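Local coordinates for protein 1H-3-hydroxy-4-oxoquinoline 2,4-dioxygenase (Pseudomonas putida, PDB 3IBT) that catalyses the cofactor-independent, ring-cleaving dioxygenation of 3-hydroxy-1H-quinolin-4-one to N-formylanthranilate and carbon monoxide in oxoquinoline degradation, at residues A[36-41]-A[246-251]; A[116-121]-A[208-213]; A[197-202]-A[231-236]. One frame throughout, in Å; residues are numbered along the deposited sequence.

Interaction 1. Residues A[36-41]-A[246-251]; sequences LFKNLA and PSLENP
Leu248 lays its isobutyl end across Leu36, the two side chains crossing at about a right angle, with CD1 of Leu248 3.6 Å from CD1 of Leu36. The other branch, CD2 of Leu248, lies 3.5 Å from the carbonyl O of Leu36. Leu36 gets there because its CG stands opposite the backbone N (chi1 -176°), which carries CD1 to the short helix 246-249. On the neighbouring helical position, CB of Ser247 meets Leu40 CD2 at 4.0 Å. Farther along, CB of Asn39 rests on the ring of Pro251, 3.6 Å from its CG. The Asn39 amide is held mainly by Asp161: ND2 bonds to its OD2 and makes a weak hydrogen bond to Leu248 O (3.4 Å). One water lies between the two backbones, accepting from Leu40 N (2.8 Å) and donating to Leu36 O (3.0 Å), so these two atoms find a partner in it rather than in each other; it also sits doubtfully close to Ser247 O. Cutting Leu248 back to an alanine is likely to open a gap against Leu36 and to leave Val162 and His165 of helix 160-169 without this apolar neighbour. The contact fastens the loop after strand 23-27 to the segment closely following His244, the probable proton donor and acceptor of this alpha/beta-hydrolase fold. Leu40 also packs on Val254, Ala255 and Ile258 of helix 251-261. Leu36 also approaches Gln32 and Thr94, which by similarity bind substrate, so Leu36 lies next to the probable substrate site. The chemistry is mixed: leucines and a proline give the larger share of the buried surface, Ser247 and Asn39 much of the rest, and polar cohesion rests on a water and one weak hydrogen bond from a side-chain amide, implying an interface held chiefly by apolar burial.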
loop_
_atom_site.group_PDB
_atom_site.type_symbol
_atom_site.label_atom_id
_atom_site.label_comp_id
_atom_site.label_asym_id
_atom_site.label_seq_id
_atom_site.Cartn_x
_atom_site.Cartn_y
_atom_site.Cartn_z
ATOM N N LEU A 36 -7.328 7.456 -1.064
ATOM C CA LEU A 36 -6.157 7.368 -1.919
ATOM C C LEU A 36 -6.608 6.842 -3.286
ATOM O O LEU A 36 -6.002 7.140 -4.310
ATOM C CB LEU A 36 -5.084 6.468 -1.311
ATOM C CG LEU A 36 -3.743 6.356 -2.083
ATOM C CD1 LEU A 36 -3.046 7.721 -2.245
ATOM C CD2 LEU A 36 -2.778 5.374 -1.443
ATOM N N PHE A 37 -7.686 6.074 -3.307
ATOM C CA PHE A 37 -8.052 5.386 -4.514
ATOM C C PHE A 37 -9.149 6.099 -5.265
ATOM O O PHE A 37 -9.747 5.528 -6.156
ATOM C CB PHE A 37 -8.445 3.927 -4.228
ATOM C CG PHE A 37 -7.329 3.105 -3.629
ATOM C CD1 PHE A 37 -7.364 2.739 -2.273
ATOM C CD2 PHE A 37 -6.233 2.719 -4.400
ATOM C CE1 PHE A 37 -6.341 1.988 -1.687
ATOM C CE2 PHE A 37 -5.177 1.980 -3.822
ATOM C CZ PHE A 37 -5.240 1.608 -2.462
ATOM N N LYS A 38 -9.374 7.361 -4.939
ATOM C CA LYS A 38 -10.605 7.990 -5.347
ATOM C C LYS A 38 -10.680 8.077 -6.849
ATOM O O LYS A 38 -11.792 7.961 -7.414
ATOM C CB LYS A 38 -10.799 9.370 -4.703
ATOM C CG LYS A 38 -9.833 10.449 -5.175
ATOM C CD LYS A 38 -10.229 11.781 -4.548
ATOM C CE LYS A 38 -9.675 12.944 -5.376
ATOM N NZ LYS A 38 -9.158 14.123 -4.588
ATOM N N ASN A 39 -9.503 8.260 -7.486
ATOM C CA ASN A 39 -9.429 8.401 -8.955
ATOM C C ASN A 39 -9.373 7.056 -9.618
ATOM O O ASN A 39 -10.009 6.856 -10.630
ATOM C CB ASN A 39 -8.254 9.256 -9.419
ATOM C CG ASN A 39 -8.374 10.710 -8.989
ATOM O OD1 ASN A 39 -9.484 11.235 -8.751
ATOM N ND2 ASN A 39 -7.212 11.382 -8.876
ATOM N N LEU A 40 -8.664 6.118 -9.011
ATOM C CA LEU A 40 -8.423 4.812 -9.627
ATOM C C LEU A 40 -9.613 3.832 -9.546
ATOM O O LEU A 40 -9.891 3.070 -10.477
ATOM C CB LEU A 40 -7.144 4.222 -9.032
ATOM C CG LEU A 40 -6.908 2.746 -9.134
ATOM C CD1 LEU A 40 -6.811 2.368 -10.595
ATOM C CD2 LEU A 40 -5.675 2.494 -8.400
ATOM N N ALA A 41 -10.327 3.878 -8.436
ATOM C CA ALA A 41 -11.421 2.953 -8.207
ATOM C C ALA A 41 -12.539 3.087 -9.207
ATOM O O ALA A 41 -12.941 2.071 -9.762
ATOM C CB ALA A 41 -11.954 3.031 -6.784
ATOM N N PRO A 246 1.155 7.166 -7.484
ATOM C CA PRO A 246 0.715 7.055 -8.866
ATOM C C PRO A 246 -0.815 6.837 -9.015
ATOM O O PRO A 246 -1.403 7.130 -10.057
ATOM C CB PRO A 246 1.513 5.853 -9.393
ATOM C CG PRO A 246 2.098 5.172 -8.217
ATOM C CD PRO A 246 2.187 6.166 -7.119
ATOM N N SER A 247 -1.464 6.334 -7.983
ATOM C CA SER A 247 -2.902 6.134 -8.055
ATOM C C SER A 247 -3.647 7.465 -8.054
ATOM O O SER A 247 -4.779 7.520 -8.477
ATOM C CB SER A 247 -3.341 5.311 -6.875
ATOM O OG SER A 247 -2.845 5.939 -5.689
ATOM N N LEU A 248 -2.997 8.525 -7.576
ATOM C CA LEU A 248 -3.605 9.838 -7.533
ATOM C C LEU A 248 -3.113 10.631 -8.696
ATOM O O LEU A 248 -3.903 11.197 -9.424
ATOM C CB LEU A 248 -3.206 10.566 -6.258
ATOM C CG LEU A 248 -3.904 10.195 -4.960
ATOM C CD1 LEU A 248 -3.273 11.004 -3.815
ATOM C CD2 LEU A 248 -5.398 10.455 -5.057
ATOM N N GLU A 249 -1.789 10.674 -8.861
ATOM C CA GLU A 249 -1.166 11.417 -9.958
ATOM C C GLU A 249 -1.502 10.869 -11.389
ATOM O O GLU A 249 -1.672 11.638 -12.359
ATOM C CB GLU A 249 0.343 11.497 -9.757
ATOM C CG GLU A 249 0.977 12.531 -10.661
ATOM C CD GLU A 249 2.518 12.560 -10.555
ATOM O OE1 GLU A 249 3.105 11.544 -10.060
ATOM O OE2 GLU A 249 3.129 13.610 -10.958
ATOM N N ASN A 250 -1.562 9.557 -11.533
ATOM C CA ASN A 250 -1.755 9.009 -12.841
ATOM C C ASN A 250 -2.738 7.868 -12.869
ATOM O O ASN A 250 -2.377 6.753 -13.248
ATOM C CB ASN A 250 -0.431 8.592 -13.449
ATOM C CG ASN A 250 0.363 9.782 -14.010
ATOM O OD1 ASN A 250 -0.146 10.608 -14.784
ATOM N ND2 ASN A 250 1.632 9.872 -13.608
ATOM N N PRO A 251 -4.006 8.150 -12.516
ATOM C CA PRO A 251 -4.939 7.035 -12.407
ATOM C C PRO A 251 -5.110 6.302 -13.739
ATOM O O PRO A 251 -5.185 5.087 -13.703
ATOM C CB PRO A 251 -6.254 7.687 -11.949
ATOM C CG PRO A 251 -6.112 9.127 -12.290
ATOM C CD PRO A 251 -4.643 9.451 -12.249
HETATM O O HOH W 1 -6.833 7.174 -7.149
#

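Interaction 2. Residues A[116-121]-A[208-213]; sequences TIIIDW and ICHIYS. Unlike the reference sequence in segment 116-121: Ile118 (reference Val).
His210 spans from its own strand to the turn after the neighbouring one, within the parallel part of the mixed central sheet of the alpha/beta-hydrolase fold. Its CB lies 4.0 Å from Ile118 CG1, and CG passes the same methylene. With CG opposite the backbone N (chi1 -171°), the ring is carried along Ile118 so that CD2 comes 3.5 Å from Ile118 O, at the ring edge. At the tip, NE2 accepts the backbone N-H of Trp121 at 3.0 Å, the donor only 13° out of the ring plane. ND1 is engaged by Gln224 NE2 of helix 218-230, and Tyr212 CB covers one ring face near its rim; bonds at two ring nitrogens thus fix the rotation of the imidazole. The two strands run parallel, in the register Thr116 beside Ile208 through Ile119 beside Ile211. Cys209 N binds Thr116 O, Cys209 O takes Ile118 N, Ile211 N binds Ile118 O and Asp120 N binds Ile211 O. On the face of Ile117, Cys209, Ile119 and Ile211, CG2 of Ile117 meets CD1 of Ile211 at 3.8 Å; on the other, Ile118 CD1 touches Ile208 CG2, with Met199 of helix 195-200 covering both isoleucines. Asp120, just after strand 115-119, probably raises the basicity of His244, to whose ND1 its OD2 makes a weak hydrogen bond. The other oxygen is held by backbone amides: OD1 accepts from Gln214 N and, 3.0 Å away, from Ser213 N, which meets it 37° out of the carboxylate plane.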
loop_
_atom_site.group_PDB
_atom_site.type_symbol
_atom_site.label_atom_id
_atom_site.label_comp_id
_atom_site.label_asym_id
_atom_site.label_seq_id
_atom_site.Cartn_x
_atom_site.Cartn_y
_atom_site.Cartn_z
ATOM N N THR A 116 -0.160 -10.594 -7.458
ATOM C CA THR A 116 -0.419 -9.485 -6.549
ATOM C C THR A 116 0.251 -8.206 -7.079
ATOM O O THR A 116 1.162 -8.281 -7.910
ATOM C CB THR A 116 0.052 -9.879 -5.144
ATOM O OG1 THR A 116 -0.408 -8.932 -4.178
ATOM C CG2 THR A 116 1.569 -9.994 -5.100
ATOM N N ILE A 117 -0.204 -7.031 -6.661
ATOM C CA ILE A 117 0.416 -5.812 -7.152
ATOM C C ILE A 117 0.727 -4.950 -5.993
ATOM O O ILE A 117 -0.010 -4.862 -5.034
ATOM C CB ILE A 117 -0.535 -5.017 -8.027
ATOM C CG1 ILE A 117 -0.900 -5.830 -9.273
ATOM C CG2 ILE A 117 0.051 -3.612 -8.341
ATOM C CD1 ILE A 117 -1.738 -5.154 -10.201
ATOM N N ILE A 118 1.833 -4.276 -6.115
ATOM C CA ILE A 118 2.295 -3.338 -5.120
ATOM C C ILE A 118 2.637 -2.041 -5.832
ATOM O O ILE A 118 3.032 -2.054 -6.994
ATOM C CB ILE A 118 3.518 -3.891 -4.428
ATOM C CG1 ILE A 118 4.477 -4.486 -5.477
ATOM C CG2 ILE A 118 3.104 -4.959 -3.421
ATOM C CD1 ILE A 118 5.593 -5.240 -4.887
ATOM N N ILE A 119 2.465 -0.926 -5.152
ATOM C CA ILE A 119 2.624 0.357 -5.790
ATOM C C ILE A 119 3.564 1.206 -4.939
ATOM O O ILE A 119 3.310 1.437 -3.763
ATOM C CB ILE A 119 1.274 1.061 -5.967
ATOM C CG1 ILE A 119 0.363 0.211 -6.848
ATOM C CG2 ILE A 119 1.454 2.435 -6.557
ATOM C CD1 ILE A 119 -0.990 0.783 -7.065
ATOM N N ASP A 120 4.664 1.656 -5.520
ATOM C CA ASP A 120 5.484 2.634 -4.861
ATOM C C ASP A 120 5.910 2.232 -3.474
ATOM O O ASP A 120 5.784 3.006 -2.522
ATOM C CB ASP A 120 4.862 4.028 -4.855
ATOM C CG ASP A 120 5.878 5.075 -5.312
ATOM O OD1 ASP A 120 5.695 5.605 -6.429
ATOM O OD2 ASP A 120 6.914 5.309 -4.610
ATOM N N TRP A 121 6.429 1.007 -3.404
ATOM C CA TRP A 121 7.074 0.417 -2.250
ATOM C C TRP A 121 8.576 0.545 -2.462
ATOM O O TRP A 121 9.105 0.046 -3.481
ATOM C CB TRP A 121 6.791 -1.054 -2.326
ATOM C CG TRP A 121 6.965 -1.776 -1.070
ATOM C CD1 TRP A 121 7.087 -1.249 0.167
ATOM C CD2 TRP A 121 6.961 -3.186 -0.913
ATOM N NE1 TRP A 121 7.184 -2.238 1.078
ATOM C CE2 TRP A 121 7.089 -3.444 0.449
ATOM C CE3 TRP A 121 6.867 -4.262 -1.808
ATOM C CZ2 TRP A 121 7.118 -4.743 0.972
ATOM C CZ3 TRP A 121 6.881 -5.571 -1.293
ATOM C CH2 TRP A 121 7.001 -5.792 0.093
ATOM N N ILE A 208 4.534 -10.975 -9.170
ATOM C CA ILE A 208 4.436 -9.699 -8.449
ATOM C C ILE A 208 4.748 -8.554 -9.406
ATOM O O ILE A 208 5.782 -8.572 -10.098
ATOM C CB ILE A 208 5.406 -9.631 -7.243
ATOM C CG1 ILE A 208 5.323 -10.943 -6.446
ATOM C CG2 ILE A 208 5.089 -8.408 -6.362
ATOM C CD1 ILE A 208 6.236 -11.017 -5.241
ATOM N N CYS A 209 3.856 -7.569 -9.460
ATOM C CA CYS A 209 4.047 -6.433 -10.337
ATOM C C CYS A 209 4.168 -5.209 -9.471
ATOM O O CYS A 209 3.262 -4.925 -8.685
ATOM C CB CYS A 209 2.856 -6.296 -11.268
ATOM S SG CYS A 209 2.823 -4.811 -12.295
ATOM N N HIS A 210 5.298 -4.514 -9.595
ATOM C CA HIS A 210 5.558 -3.251 -8.898
ATOM C C HIS A 210 5.364 -2.050 -9.810
ATOM O O HIS A 210 6.182 -1.818 -10.724
ATOM C CB HIS A 210 6.998 -3.210 -8.354
ATOM C CG HIS A 210 7.259 -2.037 -7.450
ATOM N ND1 HIS A 210 8.452 -1.352 -7.439
ATOM C CD2 HIS A 210 6.460 -1.417 -6.538
ATOM C CE1 HIS A 210 8.393 -0.375 -6.543
ATOM N NE2 HIS A 210 7.189 -0.389 -5.985
ATOM N N ILE A 211 4.297 -1.296 -9.550
ATOM C CA ILE A 211 4.021 -0.005 -10.204
ATOM C C ILE A 211 4.587 1.123 -9.352
ATOM O O ILE A 211 4.473 1.100 -8.150
ATOM C CB ILE A 211 2.508 0.215 -10.368
ATOM C CG1 ILE A 211 1.894 -0.874 -11.262
ATOM C CG2 ILE A 211 2.227 1.544 -11.007
ATOM C CD1 ILE A 211 0.370 -1.027 -11.090
ATOM N N TYR A 212 5.213 2.116 -9.937
ATOM C CA TYR A 212 5.960 3.065 -9.117
ATOM C C TYR A 212 6.518 4.203 -9.945
ATOM O O TYR A 212 6.930 4.007 -11.129
ATOM C CB TYR A 212 7.112 2.343 -8.450
ATOM C CG TYR A 212 8.267 2.148 -9.397
ATOM C CD1 TYR A 212 9.310 3.057 -9.442
ATOM C CD2 TYR A 212 8.297 1.079 -10.284
ATOM C CE1 TYR A 212 10.370 2.901 -10.345
ATOM C CE2 TYR A 212 9.372 0.905 -11.175
ATOM C CZ TYR A 212 10.396 1.832 -11.204
ATOM O OH TYR A 212 11.447 1.708 -12.075
ATOM N N SER A 213 6.536 5.392 -9.345
ATOM C CA SER A 213 7.172 6.558 -9.972
ATOM C C SER A 213 8.406 7.028 -9.200
ATOM O O SER A 213 9.390 7.492 -9.763
ATOM C CB SER A 213 6.172 7.690 -10.071
ATOM O OG SER A 213 4.948 7.222 -10.630
#

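Interaction 3. Residues A[197-202]-A[231-236]; sequences DRMDSL and HSWFHP. Unlike the reference sequence in segment 197-202: Asp200 (reference Glu).
A Met-aromatic contact joins helix 195-200 to the type I beta turn, His231 to Phe234, that leads into the edge strand 234-238. The selenium of selenomethionine Met199 lies 5.5 Å from the centroid of the Phe234 ring, set obliquely at 70° off the ring normal. A bend at the end of the Met199 chain (chi3 -69°) brings its methyl CE to 4.0 Å from Phe234 CE1. Nearer the helix backbone, CB of Met199 packs 3.5 Å from CH2 of Trp233, so the indole tip and the phenyl ring share a single residue. At the outer end, the Asp200 carboxylate stands almost square to the His231 imidazole, their planes 89° apart, with OD2 3.8 Å from CE1. This is a loose approach of a carboxylate to a ring, at the exposed margin. Phe227 of helix 218-230 stacks on His231 and meets Phe234 edge-to-face. Met199 also touches Trp121 and Leu123. Trp233 rests on Ile208 of strand 207-212, as does Met199, so helix 195-200 packs against the face of strands 115-119 and 207-212 that carries Ile118 and Ile208, with helix 218-230 beside Phe234.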
loop_
_atom_site.group_PDB
_atom_site.type_symbol
_atom_site.label_atom_id
_atom_site.label_comp_id
_atom_site.label_asym_id
_atom_site.label_seq_id
_atom_site.Cartn_x
_atom_site.Cartn_y
_atom_site.Cartn_z
ATOM N N ASP A 197 14.265 -8.668 -0.218
ATOM C CA ASP A 197 14.579 -9.856 0.565
ATOM C C ASP A 197 13.320 -10.495 1.069
ATOM O O ASP A 197 13.174 -11.707 1.025
ATOM C CB ASP A 197 15.447 -9.501 1.765
ATOM C CG ASP A 197 16.846 -9.070 1.369
ATOM O OD1 ASP A 197 17.084 -8.831 0.176
ATOM O OD2 ASP A 197 17.731 -8.982 2.250
ATOM N N ARG A 198 12.408 -9.688 1.586
ATOM C CA ARG A 198 11.104 -10.217 1.960
ATOM C C ARG A 198 10.570 -11.177 0.878
ATOM O O ARG A 198 10.327 -12.356 1.155
ATOM C CB ARG A 198 10.132 -9.058 2.220
ATOM C CG ARG A 198 8.721 -9.444 2.483
ATOM C CD ARG A 198 8.674 -10.510 3.499
ATOM N NE ARG A 198 7.340 -10.705 4.064
ATOM C CZ ARG A 198 6.806 -11.906 4.240
ATOM N NH1 ARG A 198 5.599 -12.039 4.782
ATOM N NH2 ARG A 198 7.490 -12.984 3.862
HETATM N N MSE A 199 10.456 -10.664 -0.349
HETATM C CA MSE A 199 9.831 -11.342 -1.474
HETATM C C MSE A 199 10.635 -12.558 -1.880
HETATM O O MSE A 199 10.088 -13.654 -2.099
HETATM C CB MSE A 199 9.647 -10.374 -2.664
HETATM C CG MSE A 199 8.556 -9.304 -2.446
HETATM SE SE MSE A 199 8.195 -7.965 -3.911
HETATM C CE MSE A 199 9.872 -6.879 -3.860
ATOM N N ASP A 200 11.942 -12.376 -1.941
ATOM C CA ASP A 200 12.837 -13.441 -2.300
ATOM C C ASP A 200 12.750 -14.643 -1.307
ATOM O O ASP A 200 13.191 -15.750 -1.604
ATOM C CB ASP A 200 14.246 -12.848 -2.399
ATOM C CG ASP A 200 15.132 -13.538 -3.476
ATOM O OD1 ASP A 200 14.711 -14.600 -4.035
ATOM O OD2 ASP A 200 16.261 -13.012 -3.757
ATOM N N SER A 201 12.128 -14.449 -0.149
ATOM C CA SER A 201 12.113 -15.490 0.858
ATOM C C SER A 201 10.767 -16.153 1.002
ATOM O O SER A 201 10.569 -16.969 1.905
ATOM C CB SER A 201 12.551 -14.936 2.208
ATOM O OG SER A 201 11.473 -14.247 2.804
ATOM N N LEU A 202 9.824 -15.798 0.144
ATOM C CA LEU A 202 8.598 -16.591 0.073
ATOM C C LEU A 202 8.980 -17.955 -0.519
ATOM O O LEU A 202 9.831 -18.035 -1.420
ATOM C CB LEU A 202 7.519 -15.913 -0.769
ATOM C CG LEU A 202 7.169 -14.447 -0.520
ATOM C CD1 LEU A 202 6.493 -13.912 -1.715
ATOM C CD2 LEU A 202 6.258 -14.307 0.619
ATOM N N HIS A 231 14.852 -12.683 -11.900
ATOM C CA HIS A 231 13.811 -13.281 -11.123
ATOM C C HIS A 231 12.476 -13.124 -11.842
ATOM O O HIS A 231 11.821 -12.085 -11.658
ATOM C CB HIS A 231 13.754 -12.508 -9.830
ATOM C CG HIS A 231 14.976 -12.655 -8.988
ATOM N ND1 HIS A 231 15.153 -13.705 -8.106
ATOM C CD2 HIS A 231 16.077 -11.883 -8.880
ATOM C CE1 HIS A 231 16.304 -13.568 -7.483
ATOM N NE2 HIS A 231 16.885 -12.471 -7.935
ATOM N N SER A 232 12.051 -14.110 -12.651
ATOM C CA SER A 232 10.882 -13.874 -13.544
ATOM C C SER A 232 9.459 -13.824 -12.910
ATOM O O SER A 232 8.440 -13.672 -13.599
ATOM C CB SER A 232 10.929 -14.744 -14.818
ATOM O OG SER A 232 11.019 -16.120 -14.515
ATOM N N TRP A 233 9.407 -13.890 -11.589
ATOM C CA TRP A 233 8.182 -13.649 -10.857
ATOM C C TRP A 233 8.039 -12.146 -10.589
ATOM O O TRP A 233 7.039 -11.725 -9.953
ATOM C CB TRP A 233 8.180 -14.440 -9.540
ATOM C CG TRP A 233 9.405 -14.227 -8.719
ATOM C CD1 TRP A 233 10.546 -14.975 -8.751
ATOM C CD2 TRP A 233 9.636 -13.192 -7.754
ATOM N NE1 TRP A 233 11.484 -14.472 -7.868
ATOM C CE2 TRP A 233 10.953 -13.375 -7.245
ATOM C CE3 TRP A 233 8.867 -12.133 -7.268
ATOM C CZ2 TRP A 233 11.514 -12.545 -6.280
ATOM C CZ3 TRP A 233 9.440 -11.294 -6.294
ATOM C CH2 TRP A 233 10.749 -11.521 -5.807
ATOM N N PHE A 234 9.017 -11.342 -11.059
ATOM C CA PHE A 234 9.034 -9.883 -10.812
ATOM C C PHE A 234 8.849 -9.063 -12.106
ATOM O O PHE A 234 9.383 -9.399 -13.172
ATOM C CB PHE A 234 10.272 -9.464 -9.986
ATOM C CG PHE A 234 10.209 -8.061 -9.420
ATOM C CD1 PHE A 234 9.427 -7.760 -8.322
ATOM C CD2 PHE A 234 10.971 -7.048 -9.953
ATOM C CE1 PHE A 234 9.356 -6.452 -7.811
ATOM C CE2 PHE A 234 10.914 -5.751 -9.421
ATOM C CZ PHE A 234 10.104 -5.456 -8.360
ATOM N N HIS A 235 8.045 -8.016 -11.993
ATOM C CA HIS A 235 7.511 -7.266 -13.109
ATOM C C HIS A 235 7.367 -5.799 -12.677
ATOM O O HIS A 235 6.277 -5.342 -12.262
ATOM C CB HIS A 235 6.126 -7.806 -13.481
ATOM C CG HIS A 235 6.103 -9.265 -13.805
ATOM N ND1 HIS A 235 6.654 -9.779 -14.957
ATOM C CD2 HIS A 235 5.592 -10.318 -13.135
ATOM C CE1 HIS A 235 6.494 -11.088 -14.980
ATOM N NE2 HIS A 235 5.858 -11.439 -13.880
ATOM N N PRO A 236 8.465 -5.045 -12.780
ATOM C CA PRO A 236 8.380 -3.623 -12.484
ATOM C C PRO A 236 7.609 -2.901 -13.615
ATOM O O PRO A 236 7.637 -3.342 -14.769
ATOM C CB PRO A 236 9.830 -3.196 -12.456
ATOM C CG PRO A 236 10.586 -4.249 -13.180
ATOM C CD PRO A 236 9.793 -5.472 -13.262
#

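Overall arrangement
From the N terminus, residues 36-41 open the longest loop, which closes only when 246-251 returns in interaction 1; both other contacts are nested inside it. Segment 116-121 comes next and waits for 208-213, but 197-202 intervenes, and its own partner 231-236 follows 208-213, so interactions 2 and 3 cross. They meet in the sheet, where strand 234-238 lies beside 207-212 and the backbones of Ile208 and Trp233 probably bond. Interactions 1 and 2 touch through Pro246, packed on Ile119 and Asp120; 1 and 3, with centres about 25 Å apart, do not. Together they tie an early loop, helix 195-200, and the strands leading to the edge strand 234-238 into one fold.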